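Local structure of HIAXHD3 (Humicola insolens, 3ZXK) at residues A[139-144]-A[164-169]; A[144-147]-A[153-156]. The protein removes arabinofuranosyl side chains, probably from xylan, as a family 43 glycoside hydrolase, and served as the scaffold for engineering endo-xylanase activity. All coordinates share one frame; numbering follows the deposited sequence.

Interaction 1 (A[139-144]-A[164-169]); sequences NCYYDA and NVAQLS. With XYP (beta-D-xylopyranose), chain C.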
ATOM      1  N   ASN A 139      -0.318  11.822 -21.723  1.00 13.88           N
ATOM      2  CA  ASN A 139      -1.132  12.796 -21.013  1.00 14.52           C
ATOM      3  C   ASN A 139      -1.095  12.314 -19.579  1.00 14.06           C
ATOM      4  O   ASN A 139      -0.960  11.114 -19.347  1.00 16.17           O
ATOM      5  CB  ASN A 139      -2.562  12.793 -21.546  1.00 14.93           C
ATOM      6  CG  ASN A 139      -3.371  13.999 -21.079  1.00 16.00           C
ATOM      7  OD1 ASN A 139      -2.854  14.923 -20.426  1.00 18.82           O
ATOM      8  ND2 ASN A 139      -4.648  14.008 -21.427  1.00 18.19           N
ATOM      9  N   CYS A 140      -1.144  13.225 -18.619  1.00 12.65           N
ATOM     10  CA  CYS A 140      -1.146  12.782 -17.235  1.00 13.65           C
ATOM     11  C   CYS A 140      -2.573  12.683 -16.741  1.00 11.23           C
ATOM     12  O   CYS A 140      -3.268  13.700 -16.611  1.00 13.38           O
ATOM     13  CB  CYS A 140      -0.328  13.666 -16.301  1.00 18.39           C
ATOM     14  SG  CYS A 140      -0.450  13.008 -14.604  1.00 20.90           S
ATOM     15  N   TYR A 141      -3.008  11.453 -16.492  1.00  7.94           N
ATOM     16  CA  TYR A 141      -4.313  11.239 -15.921  1.00  6.64           C
ATOM     17  C   TYR A 141      -4.144  11.211 -14.411  1.00  6.45           C
ATOM     18  O   TYR A 141      -4.227  10.149 -13.791  1.00  6.40           O
ATOM     19  CB  TYR A 141      -4.892   9.932 -16.429  1.00  6.27           C
ATOM     20  CG  TYR A 141      -5.151   9.884 -17.923  1.00  5.77           C
ATOM     21  CD1 TYR A 141      -5.398  11.057 -18.675  1.00  6.23           C
ATOM     22  CD2 TYR A 141      -5.197   8.659 -18.577  1.00  6.58           C
ATOM     23  CE1 TYR A 141      -5.670  10.984 -20.035  1.00  7.13           C
ATOM     24  CE2 TYR A 141      -5.466   8.586 -19.936  1.00  6.41           C
ATOM     25  CZ  TYR A 141      -5.679   9.744 -20.661  1.00  7.12           C
ATOM     26  OH  TYR A 141      -5.932   9.622 -22.006  1.00  8.61           O
ATOM     27  N   TYR A 142      -3.935  12.389 -13.825  1.00  6.74           N
ATOM     28  CA  TYR A 142      -3.745  12.522 -12.372  1.00  7.21           C
ATOM     29  C   TYR A 142      -5.015  12.049 -11.652  1.00  6.71           C
ATOM     30  O   TYR A 142      -6.118  12.468 -12.006  1.00  7.09           O
ATOM     31  CB  TYR A 142      -3.471  13.981 -11.995  1.00  7.86           C
ATOM     32  CG  TYR A 142      -3.356  14.162 -10.496  1.00  8.83           C
ATOM     33  CD1 TYR A 142      -2.184  13.847  -9.823  1.00  9.60           C
ATOM     34  CD2 TYR A 142      -4.445  14.592  -9.741  1.00  8.97           C
ATOM     35  CE1 TYR A 142      -2.095  13.970  -8.433  1.00 12.26           C
ATOM     36  CE2 TYR A 142      -4.357  14.740  -8.362  1.00 10.29           C
ATOM     37  CZ  TYR A 142      -3.191  14.415  -7.716  1.00 12.64           C
ATOM     38  OH  TYR A 142      -3.104  14.558  -6.353  1.00 16.21           O
ATOM     39  N   ASP A 143      -4.865  11.156 -10.669  1.00  7.06           N
ATOM     40  CA  ASP A 143      -6.014  10.599  -9.956  1.00  5.94           C
ATOM     41  C   ASP A 143      -7.061   9.996 -10.932  1.00  6.19           C
ATOM     42  O   ASP A 143      -8.242  10.398 -11.011  1.00  7.72           O
ATOM     43  CB  ASP A 143      -6.613  11.656  -9.015  1.00  6.14           C
ATOM     44  CG  ASP A 143      -5.843  11.773  -7.698  1.00  8.51           C
ATOM     45  OD1 ASP A 143      -4.664  11.392  -7.634  1.00 10.14           O
ATOM     46  OD2 ASP A 143      -6.440  12.238  -6.723  1.00 10.30           O
ATOM     47  N   ALA A 144      -6.590   8.994 -11.659  1.00  5.78           N
ATOM     48  CA  ALA A 144      -7.342   8.377 -12.742  1.00  5.42           C
ATOM     49  C   ALA A 144      -8.433   7.469 -12.180  1.00  5.39           C
ATOM     50  O   ALA A 144      -8.221   6.788 -11.156  1.00  5.30           O
ATOM     51  CB  ALA A 144      -6.384   7.554 -13.605  1.00  6.57           C
ATOM     52  N   ASN A 164     -11.804  15.979 -15.834  1.00  6.45           N
ATOM     53  CA  ASN A 164     -11.886  15.730 -17.283  1.00  6.31           C
ATOM     54  C   ASN A 164     -12.237  14.265 -17.547  1.00  5.79           C
ATOM     55  O   ASN A 164     -12.054  13.416 -16.667  1.00  6.35           O
ATOM     56  CB  ASN A 164     -10.526  16.032 -17.911  1.00  6.88           C
ATOM     57  CG  ASN A 164      -9.949  17.321 -17.398  1.00  8.93           C
ATOM     58  OD1 ASN A 164     -10.540  18.376 -17.593  1.00  9.64           O
ATOM     59  ND2 ASN A 164      -8.833  17.230 -16.667  1.00 11.92           N
ATOM     60  N   VAL A 165     -12.737  13.965 -18.741  1.00  5.37           N
ATOM     61  CA  VAL A 165     -12.961  12.580 -19.136  1.00  5.53           C
ATOM     62  C   VAL A 165     -12.318  12.326 -20.485  1.00  5.72           C
ATOM     63  O   VAL A 165     -12.631  12.995 -21.482  1.00  6.01           O
ATOM     64  CB  VAL A 165     -14.470  12.215 -19.185  1.00  5.72           C
ATOM     65  CG1 VAL A 165     -14.714  10.851 -19.866  1.00  6.19           C
ATOM     66  CG2 VAL A 165     -15.086  12.266 -17.797  1.00  5.91           C
ATOM     67  N   ALA A 166     -11.431  11.340 -20.512  1.00  5.75           N
ATOM     68  CA  ALA A 166     -10.814  10.866 -21.745  1.00  6.26           C
ATOM     69  C   ALA A 166     -11.501   9.597 -22.227  1.00  5.98           C
ATOM     70  O   ALA A 166     -11.919   8.735 -21.421  1.00  5.73           O
ATOM     71  CB  ALA A 166      -9.338  10.540 -21.524  1.00  6.79           C
ATOM     72  N   GLN A 167     -11.638   9.493 -23.543  1.00  6.37           N
ATOM     73  CA  GLN A 167     -12.044   8.258 -24.187  1.00  6.07           C
ATOM     74  C   GLN A 167     -10.795   7.584 -24.738  1.00  5.99           C
ATOM     75  O   GLN A 167      -9.969   8.248 -25.366  1.00  6.84           O
ATOM     76  CB  GLN A 167     -13.016   8.553 -25.322  1.00  6.80           C
ATOM     77  CG  GLN A 167     -13.534   7.285 -25.969  1.00  7.10           C
ATOM     78  CD  GLN A 167     -14.501   7.529 -27.113  1.00  9.62           C
ATOM     79  OE1 GLN A 167     -15.261   8.488 -27.105  1.00 11.76           O
ATOM     80  NE2 GLN A 167     -14.504   6.632 -28.079  1.00 10.65           N
ATOM     81  N   LEU A 168     -10.638   6.291 -24.469  1.00  5.79           N
ATOM     82  CA  LEU A 168      -9.509   5.545 -25.012  1.00  5.99           C
ATOM     83  C   LEU A 168      -9.858   4.772 -26.269  1.00  6.42           C
ATOM     84  O   LEU A 168     -11.027   4.585 -26.589  1.00  7.23           O
ATOM     85  CB  LEU A 168      -8.988   4.572 -23.958  1.00  5.75           C
ATOM     86  CG  LEU A 168      -8.755   5.154 -22.570  1.00  7.06           C
ATOM     87  CD1 LEU A 168      -8.083   4.074 -21.770  1.00  7.60           C
ATOM     88  CD2 LEU A 168      -7.877   6.394 -22.623  1.00  7.82           C
ATOM     89  N   SER A 169      -8.814   4.359 -26.988  1.00  6.67           N
ATOM     90  CA  SER A 169      -8.994   3.534 -28.164  1.00  7.26           C
ATOM     91  C   SER A 169      -9.556   2.148 -27.763  1.00  7.66           C
ATOM     92  O   SER A 169      -9.505   1.752 -26.582  1.00  7.11           O
ATOM     93  CB  SER A 169      -7.653   3.370 -28.889  1.00  8.17           C
ATOM     94  OG  SER A 169      -6.688   2.820 -28.015  1.00  7.49           O
TER
HETATM   95  C1  XYP C   4      -1.347  17.448  -4.325  1.00 30.74           C
HETATM   96  C2  XYP C   4       0.096  17.596  -4.805  1.00 32.85           C
HETATM   97  C3  XYP C   4       0.137  18.369  -6.126  1.00 35.00           C
HETATM   98  C4  XYP C   4      -0.769  17.681  -7.150  1.00 32.13           C
HETATM   99  C5  XYP C   4      -2.191  17.653  -6.601  1.00 27.30           C
HETATM  100  O2  XYP C   4       0.885  18.245  -3.802  1.00 39.49           O
HETATM  101  O3  XYP C   4       1.483  18.420  -6.605  1.00 38.83           O
HETATM  102  O4  XYP C   4      -0.731  18.311  -8.438  1.00 34.88           O
HETATM  103  O5  XYP C   4      -2.177  16.909  -5.372  1.00 30.73           O
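Tyr141 reaches with the phenol end of its side chain to Ala166 and Leu168, within the five-bladed beta-propeller of family 43; the loop carrying it enters a blade whose third strand, 163-168, supplies both partners. CG stands anti to the carbonyl carbon (chi1 -64°), which lays the ring over the sheet with its OH end at strand 163-168. Its OH lies 3.6 Å from Ala166 CB and 3.8 Å from Leu168 CD2, and CZ is 3.8 Å from the same alanine methyl. Both methyls approach the ring obliquely, and the Leu168 side chain runs alongside the phenol end, pointing roughly the opposite way. The hydroxyl is nevertheless satisfied, by a hydrogen bond with Gln175 of the neighbouring strand.

Tyr141 is the centre of an inverse gamma turn, closed by a weak bond of 3.2 Å from Tyr142 N to Cys140 O. Beyond this turn Tyr142 departs toward the glycan pocket, its CG anti to the backbone N (chi1 176°). Asp143 OD1 sits 3.3 Å above one face of its ring, toward the rim. The hydroxyl, hydrogen-bonded to Glu192, meets the xylopyranose: Tyr142 OH lies 2.7 Å from the sugar ring oxygen O5.

Interaction 2 (A[144-147]-A[153-156]); sequences AGLL and TMYI
Leu147 and Tyr155 form the hydrogen-bonded pair of an antiparallel beta hairpin whose short strand segments, 145-147 and 154-156, run at 161° to each other. These are the first two strands of one propeller blade. Leu147 N donates to Tyr155 O at 2.9 Å and Tyr155 N returns a bond to Leu147 O at 3.0 Å; both are nearly straight, with 171° at the hydrogen in the first. Next to it Leu146 and Ile156 make a non-hydrogen-bonded pair, where Ile156 CA approaches Gly145 O to 3.4 Å in a CA-H...O contact.

The alternation of strand residues sorts the side chains. Leu147 and Tyr155 occupy one face, meeting loosely through their CD2 atoms, while Leu146 and Ile156 share the other. There Ile156 CG1 lies 4.0 Å from Leu146 CD1, and its CG2 branch, anti to the backbone N, points away from the turn of the hairpin, 3.7 Å from Ala144 CB. One residue thus packs against two positions of the opposing segment. An alanine in place of Ile156 would lack both branches and would probably open a gap beside Ala144 and Leu146, leaving the leucine methyl freer to turn. Tyr100 of strand 96-103, in the preceding blade, touches Leu146, Met154 and Ile156, which identifies this face as part of the packing between blades.

The Met154 side chain lies slantwise across that of Leu146. The methionine chain bends at its thioether (chi3 72°), and this turn presents the terminal methyl to the leucine, with Met154 CE 3.9 Å from Leu146 CD1. That same leucine methyl also lies over the backbone, with Leu146 CD1 3.4 Å from Tyr155 O.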
ATOM      1  N   ALA A 144      -6.590   8.994 -11.659  1.00  5.78           N
ATOM      2  CA  ALA A 144      -7.342   8.377 -12.742  1.00  5.42           C
ATOM      3  C   ALA A 144      -8.433   7.469 -12.180  1.00  5.39           C
ATOM      4  O   ALA A 144      -8.221   6.788 -11.156  1.00  5.30           O
ATOM      5  CB  ALA A 144      -6.384   7.554 -13.605  1.00  6.57           C
ATOM      6  N   GLY A 145      -9.567   7.456 -12.879  1.00  4.82           N
ATOM      7  CA  GLY A 145     -10.652   6.502 -12.628  1.00  4.89           C
ATOM      8  C   GLY A 145     -11.164   5.917 -13.933  1.00  4.54           C
ATOM      9  O   GLY A 145     -11.866   6.608 -14.712  1.00  5.34           O
ATOM     10  N   LEU A 146     -10.848   4.635 -14.147  1.00  4.28           N
ATOM     11  CA  LEU A 146     -11.250   3.903 -15.342  1.00  4.14           C
ATOM     12  C   LEU A 146     -12.672   3.373 -15.259  1.00  3.81           C
ATOM     13  O   LEU A 146     -13.069   2.835 -14.227  1.00  4.62           O
ATOM     14  CB  LEU A 146     -10.298   2.687 -15.535  1.00  3.92           C
ATOM     15  CG  LEU A 146     -10.594   1.669 -16.648  1.00  3.90           C
ATOM     16  CD1 LEU A 146     -10.505   2.355 -17.997  1.00  4.74           C
ATOM     17  CD2 LEU A 146      -9.634   0.484 -16.592  1.00  3.89           C
ATOM     18  N   LEU A 147     -13.407   3.483 -16.379  1.00  3.68           N
ATOM     19  CA  LEU A 147     -14.677   2.824 -16.581  1.00  3.78           C
ATOM     20  C   LEU A 147     -14.608   2.032 -17.882  1.00  4.37           C
ATOM     21  O   LEU A 147     -14.247   2.592 -18.894  1.00  4.52           O
ATOM     22  CB  LEU A 147     -15.830   3.874 -16.690  1.00  4.12           C
ATOM     23  CG  LEU A 147     -17.143   3.302 -17.256  1.00  4.62           C
ATOM     24  CD1 LEU A 147     -17.704   2.273 -16.301  1.00  4.65           C
ATOM     25  CD2 LEU A 147     -18.185   4.373 -17.511  1.00  6.58           C
ATOM     26  N   THR A 153     -16.483   0.385 -24.573  1.00  6.36           N
ATOM     27  CA  THR A 153     -15.622   1.550 -24.735  1.00  6.27           C
ATOM     28  C   THR A 153     -15.059   1.911 -23.359  1.00  5.59           C
ATOM     29  O   THR A 153     -15.765   1.871 -22.376  1.00  5.75           O
ATOM     30  CB  THR A 153     -16.370   2.731 -25.347  1.00  6.99           C
ATOM     31  OG1 THR A 153     -16.850   2.341 -26.646  1.00  9.75           O
ATOM     32  CG2 THR A 153     -15.454   3.966 -25.478  1.00  7.71           C
ATOM     33  N   MET A 154     -13.783   2.265 -23.322  1.00  5.24           N
ATOM     34  CA  MET A 154     -13.075   2.591 -22.106  1.00  5.13           C
ATOM     35  C   MET A 154     -12.902   4.119 -21.959  1.00  4.93           C
ATOM     36  O   MET A 154     -12.547   4.835 -22.936  1.00  5.63           O
ATOM     37  CB  MET A 154     -11.734   1.859 -22.095  1.00  5.62           C
ATOM     38  CG  MET A 154     -11.891   0.337 -22.118  1.00  7.41           C
ATOM     39  SD  MET A 154     -10.295  -0.451 -22.356  1.00 11.63           S
ATOM     40  CE  MET A 154      -9.541  -0.154 -20.771  1.00  8.24           C
ATOM     41  N   TYR A 155     -13.168   4.620 -20.746  1.00  4.48           N
ATOM     42  CA  TYR A 155     -13.059   6.035 -20.391  1.00  4.11           C
ATOM     43  C   TYR A 155     -12.235   6.165 -19.134  1.00  4.26           C
ATOM     44  O   TYR A 155     -12.270   5.281 -18.288  1.00  4.83           O
ATOM     45  CB  TYR A 155     -14.465   6.639 -20.104  1.00  4.19           C
ATOM     46  CG  TYR A 155     -15.398   6.572 -21.282  1.00  5.13           C
ATOM     47  CD1 TYR A 155     -15.393   7.548 -22.277  1.00  5.17           C
ATOM     48  CD2 TYR A 155     -16.272   5.494 -21.421  1.00  5.02           C
ATOM     49  CE1 TYR A 155     -16.235   7.440 -23.368  1.00  6.21           C
ATOM     50  CE2 TYR A 155     -17.127   5.393 -22.513  1.00  5.72           C
ATOM     51  CZ  TYR A 155     -17.092   6.385 -23.473  1.00  6.20           C
ATOM     52  OH  TYR A 155     -17.910   6.324 -24.578  1.00  6.81           O
ATOM     53  N   ILE A 156     -11.525   7.287 -19.010  1.00  4.36           N
ATOM     54  CA  ILE A 156     -10.840   7.620 -17.759  1.00  4.17           C
ATOM     55  C   ILE A 156     -11.213   9.043 -17.321  1.00  4.58           C
ATOM     56  O   ILE A 156     -11.009  10.004 -18.067  1.00  5.43           O
ATOM     57  CB  ILE A 156      -9.303   7.469 -17.850  1.00  4.95           C
ATOM     58  CG1 ILE A 156      -8.940   5.992 -18.121  1.00  5.54           C
ATOM     59  CG2 ILE A 156      -8.616   7.977 -16.576  1.00  5.45           C
ATOM     60  CD1 ILE A 156      -7.464   5.726 -18.347  1.00  7.37           C
TER

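In the fold
After strand 132-137, the last of the preceding blade's sheet, the loop 139-144 leads into strand 145-148, with Ala144 ending the first segment and starting the next. Interaction 2 closes the short hairpin 144-156. Interaction 1 closes a longer excursion, from 139-144 to strand 163-168, and interaction 2 nests inside it. Strand 154-158 is the common neighbour: it pairs with 145-148 on one edge and with 163-168 on the other, where probable hydrogen bonds join Ala166 N to Ile156 O and Leu168 N to Met154 O. The contacts also meet through side chains, with Tyr141 CD2 3.7 Å from Ile156 CD1. Together they tie the inter-blade loop to three successive strands of one blade.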